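Local coordinates for aldo-keto reductase family 1 member C1 (Caenorhabditis elegans, PDB 1QWK), which probably reduces aldehydes or ketones with NADPH, as an aldose reductase-like member of the aldo-keto reductase family, at residues P130-K143 and Q159-H172. Numbering follows the deposited sequence.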
loop_
_atom_site.group_PDB
_atom_site.type_symbol
_atom_site.label_atom_id
_atom_site.label_comp_id
_atom_site.label_asym_id
_atom_site.label_seq_id
_atom_site.Cartn_x
_atom_site.Cartn_y
_atom_site.Cartn_z
ATOM N N PRO A 130 14.798 -6.943 -17.512
ATOM C CA PRO A 130 14.008 -8.026 -16.917
ATOM C C PRO A 130 13.870 -7.895 -15.405
ATOM O O PRO A 130 14.766 -7.377 -14.736
ATOM C CB PRO A 130 14.776 -9.282 -17.332
ATOM C CG PRO A 130 16.192 -8.797 -17.416
ATOM C CD PRO A 130 16.043 -7.463 -18.109
ATOM N N VAL A 131 12.745 -8.356 -14.867
ATOM C CA VAL A 131 12.519 -8.261 -13.428
ATOM C C VAL A 131 13.626 -8.963 -12.651
ATOM O O VAL A 131 13.866 -8.648 -11.484
ATOM C CB VAL A 131 11.135 -8.848 -13.012
ATOM C CG1 VAL A 131 10.013 -7.978 -13.563
ATOM C CG2 VAL A 131 10.993 -10.274 -13.499
ATOM N N GLU A 132 14.307 -9.912 -13.291
ATOM C CA GLU A 132 15.396 -10.607 -12.615
ATOM C C GLU A 132 16.526 -9.621 -12.324
ATOM O O GLU A 132 17.116 -9.648 -11.244
ATOM C CB GLU A 132 15.922 -11.771 -13.464
ATOM C CG GLU A 132 14.967 -12.955 -13.542
ATOM C CD GLU A 132 14.089 -12.925 -14.773
ATOM O OE1 GLU A 132 13.942 -11.837 -15.380
ATOM O OE2 GLU A 132 13.537 -13.990 -15.129
ATOM N N ASP A 133 16.820 -8.747 -13.282
ATOM C CA ASP A 133 17.878 -7.759 -13.100
ATOM C C ASP A 133 17.466 -6.712 -12.077
ATOM O O ASP A 133 18.296 -6.211 -11.309
ATOM C CB ASP A 133 18.226 -7.089 -14.433
ATOM C CG ASP A 133 18.939 -8.031 -15.388
ATOM O OD1 ASP A 133 19.529 -9.030 -14.915
ATOM O OD2 ASP A 133 18.929 -7.766 -16.608
ATOM N N VAL A 134 16.178 -6.383 -12.067
ATOM C CA VAL A 134 15.646 -5.409 -11.122
ATOM C C VAL A 134 15.770 -5.982 -9.716
ATOM O O VAL A 134 16.249 -5.313 -8.794
ATOM C CB VAL A 134 14.151 -5.102 -11.399
ATOM C CG1 VAL A 134 13.587 -4.189 -10.306
ATOM C CG2 VAL A 134 14.000 -4.440 -12.755
ATOM N N TRP A 135 15.351 -7.231 -9.544
ATOM C CA TRP A 135 15.427 -7.830 -8.219
ATOM C C TRP A 135 16.856 -7.951 -7.679
ATOM O O TRP A 135 17.075 -7.826 -6.472
ATOM C CB TRP A 135 14.752 -9.200 -8.199
ATOM C CG TRP A 135 14.563 -9.686 -6.806
ATOM C CD1 TRP A 135 15.140 -10.775 -6.232
ATOM C CD2 TRP A 135 13.808 -9.035 -5.777
ATOM N NE1 TRP A 135 14.799 -10.845 -4.901
ATOM C CE2 TRP A 135 13.981 -9.788 -4.595
ATOM C CE3 TRP A 135 13.004 -7.883 -5.738
ATOM C CZ2 TRP A 135 13.379 -9.432 -3.383
ATOM C CZ3 TRP A 135 12.406 -7.526 -4.530
ATOM C CH2 TRP A 135 12.599 -8.300 -3.371
ATOM N N ARG A 136 17.829 -8.192 -8.553
ATOM C CA ARG A 136 19.205 -8.301 -8.083
ATOM C C ARG A 136 19.631 -7.008 -7.380
ATOM O O ARG A 136 20.407 -7.044 -6.424
ATOM C CB ARG A 136 20.158 -8.616 -9.245
ATOM C CG ARG A 136 19.832 -9.908 -9.985
ATOM C CD ARG A 136 20.970 -10.321 -10.909
ATOM N NE ARG A 136 22.061 -10.919 -10.150
ATOM C CZ ARG A 136 22.141 -12.211 -9.845
ATOM N NH1 ARG A 136 21.201 -13.056 -10.249
ATOM N NH2 ARG A 136 23.144 -12.654 -9.104
ATOM N N GLN A 137 19.125 -5.864 -7.836
ATOM C CA GLN A 137 19.483 -4.604 -7.186
ATOM C C GLN A 137 18.849 -4.502 -5.798
ATOM O O GLN A 137 19.428 -3.918 -4.880
ATOM C CB GLN A 137 19.057 -3.402 -8.035
ATOM C CG GLN A 137 19.764 -3.294 -9.377
ATOM C CD GLN A 137 19.557 -1.944 -10.024
ATOM O OE1 GLN A 137 20.129 -0.942 -9.590
ATOM N NE2 GLN A 137 18.717 -1.903 -11.051
ATOM N N PHE A 138 17.656 -5.070 -5.647
ATOM C CA PHE A 138 16.978 -5.043 -4.356
ATOM C C PHE A 138 17.714 -5.946 -3.377
ATOM O O PHE A 138 17.853 -5.624 -2.194
ATOM C CB PHE A 138 15.509 -5.461 -4.521
ATOM C CG PHE A 138 14.617 -4.326 -4.945
ATOM C CD1 PHE A 138 14.025 -3.499 -3.991
ATOM C CD2 PHE A 138 14.463 -4.008 -6.297
ATOM C CE1 PHE A 138 13.304 -2.372 -4.369
ATOM C CE2 PHE A 138 13.744 -2.880 -6.682
ATOM C CZ PHE A 138 13.163 -2.054 -5.716
ATOM N N ASP A 139 18.195 -7.076 -3.882
ATOM C CA ASP A 139 18.953 -8.017 -3.063
ATOM C C ASP A 139 20.175 -7.276 -2.514
ATOM O O ASP A 139 20.508 -7.398 -1.336
ATOM C CB ASP A 139 19.400 -9.197 -3.927
ATOM C CG ASP A 139 20.337 -10.149 -3.193
ATOM O OD1 ASP A 139 19.894 -10.816 -2.236
ATOM O OD2 ASP A 139 21.526 -10.222 -3.573
ATOM N N ALA A 140 20.821 -6.492 -3.375
ATOM C CA ALA A 140 22.008 -5.735 -2.996
ATOM C C ALA A 140 21.763 -4.677 -1.921
ATOM O O ALA A 140 22.537 -4.576 -0.971
ATOM C CB ALA A 140 22.628 -5.085 -4.232
ATOM N N VAL A 141 20.705 -3.881 -2.067
ATOM C CA VAL A 141 20.424 -2.846 -1.074
ATOM C C VAL A 141 20.028 -3.476 0.259
ATOM O O VAL A 141 20.316 -2.929 1.324
ATOM C CB VAL A 141 19.329 -1.853 -1.563
ATOM C CG1 VAL A 141 19.806 -1.165 -2.831
ATOM C CG2 VAL A 141 18.003 -2.571 -1.811
ATOM N N TYR A 142 19.374 -4.633 0.199
ATOM C CA TYR A 142 18.979 -5.355 1.405
ATOM C C TYR A 142 20.239 -5.813 2.137
ATOM O O TYR A 142 20.380 -5.610 3.341
ATOM C CB TYR A 142 18.137 -6.582 1.040
ATOM C CG TYR A 142 17.773 -7.456 2.224
ATOM C CD1 TYR A 142 16.836 -7.037 3.170
ATOM C CD2 TYR A 142 18.374 -8.700 2.400
ATOM C CE1 TYR A 142 16.508 -7.844 4.265
ATOM C CE2 TYR A 142 18.058 -9.513 3.485
ATOM C CZ TYR A 142 17.125 -9.082 4.413
ATOM O OH TYR A 142 16.806 -9.891 5.484
ATOM N N LYS A 143 21.159 -6.426 1.401
ATOM C CA LYS A 143 22.395 -6.913 2.000
ATOM C C LYS A 143 23.255 -5.766 2.522
ATOM O O LYS A 143 24.030 -5.946 3.459
ATOM C CB LYS A 143 23.169 -7.757 0.983
ATOM C CG LYS A 143 22.516 -9.112 0.738
ATOM C CD LYS A 143 23.122 -9.841 -0.440
ATOM C CE LYS A 143 22.509 -11.226 -0.588
ATOM N NZ LYS A 143 22.951 -11.892 -1.844
ATOM N N GLN A 159 6.108 -12.844 -12.577
ATOM C CA GLN A 159 7.254 -11.966 -12.359
ATOM C C GLN A 159 7.852 -12.225 -10.979
ATOM O O GLN A 159 9.076 -12.259 -10.816
ATOM C CB GLN A 159 6.835 -10.496 -12.511
ATOM C CG GLN A 159 6.436 -10.150 -13.951
ATOM C CD GLN A 159 5.838 -8.767 -14.099
ATOM O OE1 GLN A 159 4.923 -8.394 -13.362
ATOM N NE2 GLN A 159 6.327 -8.009 -15.074
ATOM N N ILE A 160 6.996 -12.415 -9.981
ATOM C CA ILE A 160 7.492 -12.696 -8.641
ATOM C C ILE A 160 8.219 -14.041 -8.633
ATOM O O ILE A 160 9.280 -14.176 -8.020
ATOM C CB ILE A 160 6.351 -12.703 -7.605
ATOM C CG1 ILE A 160 5.777 -11.289 -7.489
ATOM C CG2 ILE A 160 6.869 -13.190 -6.251
ATOM C CD1 ILE A 160 4.572 -11.167 -6.566
ATOM N N SER A 161 7.657 -15.034 -9.322
ATOM C CA SER A 161 8.286 -16.353 -9.387
ATOM C C SER A 161 9.670 -16.260 -10.028
ATOM O O SER A 161 10.603 -16.936 -9.600
ATOM C CB SER A 161 7.422 -17.327 -10.196
ATOM O OG SER A 161 6.205 -17.604 -9.537
ATOM N N ARG A 162 9.798 -15.428 -11.058
ATOM C CA ARG A 162 11.080 -15.267 -11.733
ATOM C C ARG A 162 12.105 -14.647 -10.790
ATOM O O ARG A 162 13.293 -14.975 -10.848
ATOM C CB ARG A 162 10.911 -14.412 -12.989
ATOM C CG ARG A 162 10.202 -15.141 -14.128
ATOM C CD ARG A 162 9.689 -14.169 -15.181
ATOM N NE ARG A 162 10.740 -13.328 -15.738
ATOM C CZ ARG A 162 10.514 -12.179 -16.365
ATOM N NH1 ARG A 162 9.268 -11.739 -16.511
ATOM N NH2 ARG A 162 11.529 -11.462 -16.831
ATOM N N ALA A 163 11.648 -13.758 -9.914
ATOM C CA ALA A 163 12.544 -13.119 -8.954
ATOM C C ALA A 163 12.968 -14.131 -7.891
ATOM O O ALA A 163 14.141 -14.196 -7.515
ATOM C CB ALA A 163 11.849 -11.927 -8.297
ATOM N N LEU A 164 12.017 -14.931 -7.416
ATOM C CA LEU A 164 12.303 -15.935 -6.391
ATOM C C LEU A 164 13.274 -17.001 -6.873
ATOM O O LEU A 164 14.144 -17.443 -6.122
ATOM C CB LEU A 164 11.008 -16.617 -5.941
ATOM C CG LEU A 164 9.982 -15.760 -5.197
ATOM C CD1 LEU A 164 8.736 -16.583 -4.934
ATOM C CD2 LEU A 164 10.585 -15.264 -3.886
ATOM N N ALA A 165 13.119 -17.403 -8.131
ATOM C CA ALA A 165 13.953 -18.436 -8.734
ATOM C C ALA A 165 15.444 -18.112 -8.748
ATOM O O ALA A 165 16.268 -19.012 -8.880
ATOM C CB ALA A 165 13.473 -18.712 -10.157
ATOM N N LEU A 166 15.788 -16.835 -8.618
ATOM C CA LEU A 166 17.188 -16.420 -8.624
ATOM C C LEU A 166 17.972 -16.965 -7.437
ATOM O O LEU A 166 19.200 -17.038 -7.481
ATOM C CB LEU A 166 17.285 -14.897 -8.625
ATOM C CG LEU A 166 16.718 -14.174 -9.845
ATOM C CD1 LEU A 166 16.896 -12.671 -9.665
ATOM C CD2 LEU A 166 17.433 -14.646 -11.103
ATOM N N GLY A 167 17.263 -17.330 -6.375
ATOM C CA GLY A 167 17.927 -17.867 -5.203
ATOM C C GLY A 167 18.616 -16.808 -4.362
ATOM O O GLY A 167 19.536 -17.112 -3.603
ATOM N N LEU A 168 18.183 -15.561 -4.502
ATOM C CA LEU A 168 18.756 -14.466 -3.728
ATOM C C LEU A 168 17.800 -14.171 -2.571
ATOM O O LEU A 168 17.040 -15.048 -2.147
ATOM C CB LEU A 168 18.919 -13.220 -4.612
ATOM C CG LEU A 168 19.719 -13.418 -5.904
ATOM C CD1 LEU A 168 19.758 -12.111 -6.689
ATOM C CD2 LEU A 168 21.134 -13.889 -5.568
ATOM N N THR A 169 17.840 -12.950 -2.051
ATOM C CA THR A 169 16.951 -12.573 -0.960
ATOM C C THR A 169 15.507 -12.785 -1.419
ATOM O O THR A 169 15.131 -12.373 -2.515
ATOM C CB THR A 169 17.157 -11.089 -0.568
ATOM O OG1 THR A 169 18.497 -10.912 -0.087
ATOM C CG2 THR A 169 16.176 -10.676 0.523
ATOM N N PRO A 170 14.691 -13.464 -0.605
ATOM C CA PRO A 170 13.294 -13.695 -0.985
ATOM C C PRO A 170 12.495 -12.396 -1.037
ATOM O O PRO A 170 12.878 -11.395 -0.428
ATOM C CB PRO A 170 12.784 -14.621 0.119
ATOM C CG PRO A 170 14.012 -15.400 0.489
ATOM C CD PRO A 170 15.072 -14.317 0.533
ATOM N N VAL A 171 11.400 -12.404 -1.789
ATOM C CA VAL A 171 10.530 -11.237 -1.853
ATOM C C VAL A 171 9.775 -11.292 -0.520
ATOM O O VAL A 171 9.102 -12.279 -0.232
ATOM C CB VAL A 171 9.540 -11.350 -3.030
ATOM C CG1 VAL A 171 8.521 -10.220 -2.967
ATOM C CG2 VAL A 171 10.303 -11.301 -4.352
ATOM N N HIS A 172 9.881 -10.242 0.293
ATOM C CA HIS A 172 9.233 -10.235 1.609
ATOM C C HIS A 172 7.798 -9.723 1.605
ATOM O O HIS A 172 7.008 -10.076 2.484
ATOM C CB HIS A 172 10.031 -9.375 2.606
ATOM C CG HIS A 172 11.480 -9.747 2.722
ATOM N ND1 HIS A 172 11.904 -11.007 3.094
ATOM C CD2 HIS A 172 12.601 -9.012 2.543
ATOM C CE1 HIS A 172 13.224 -11.029 3.139
ATOM N NE2 HIS A 172 13.673 -9.831 2.810
HETATM O O HOH W 1 14.055 -16.301 -13.142
HETATM O O HOH W 2 20.860 -16.214 -9.432
#
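Helix 131-143 crosses the 159-164 segment of helix 157-164 at -56° with axes 8.8 Å apart, and the CA atoms come near again where Asp-139 faces Thr-169. These are successive outer helices of the aldo-keto reductase TIM barrel, linked through strand 150-153, and the following chain, up to His-172, leads into strand 173-177. At the N-terminal end of helix 131-143, Glu-132 is gripped side-on by Arg-162 in a salt bridge: NE meets OE2 at 2.9 Å, close to the guanidinium plane, and NH2 meets OE1, the two groups turned 56° apart. Val-131 CG2 lies over the centre of this guanidinium, and NH2 also bridges to Glu-309. Midway, Trp-135 points CG away from its own backbone N (chi1 -168°), which carries the indole across to the loop. Its NE1 donates 2.9 Å to Thr-169 O, exactly in the ring plane, while Val-171 CG2 sits over the six-membered ring, 3.9 Å from its centroid, and Ala-163 CB over the five-membered one. Val-150 and Val-152 of the barrel strand also touch this indole. Farther along, Leu-168 CD1 covers the Arg-136 guanidinium face. Asp-139 OD1 accepts both Thr-169 N (3.0 Å) and Thr-169 OG1 (2.6 Å), and Lys-143 NZ holds OD2 on its syn lone pair. Replacing Asp-139 with an alanine would probably leave Thr-169 N and OG1 without their shared acceptor and Lys-143 without its counter-charge, freeing the loop to shift. The same threonine turns its methyl to the neighbouring aromatic ring, CG2 standing over the face of the Tyr-142 ring, 3.9 Å from its centroid.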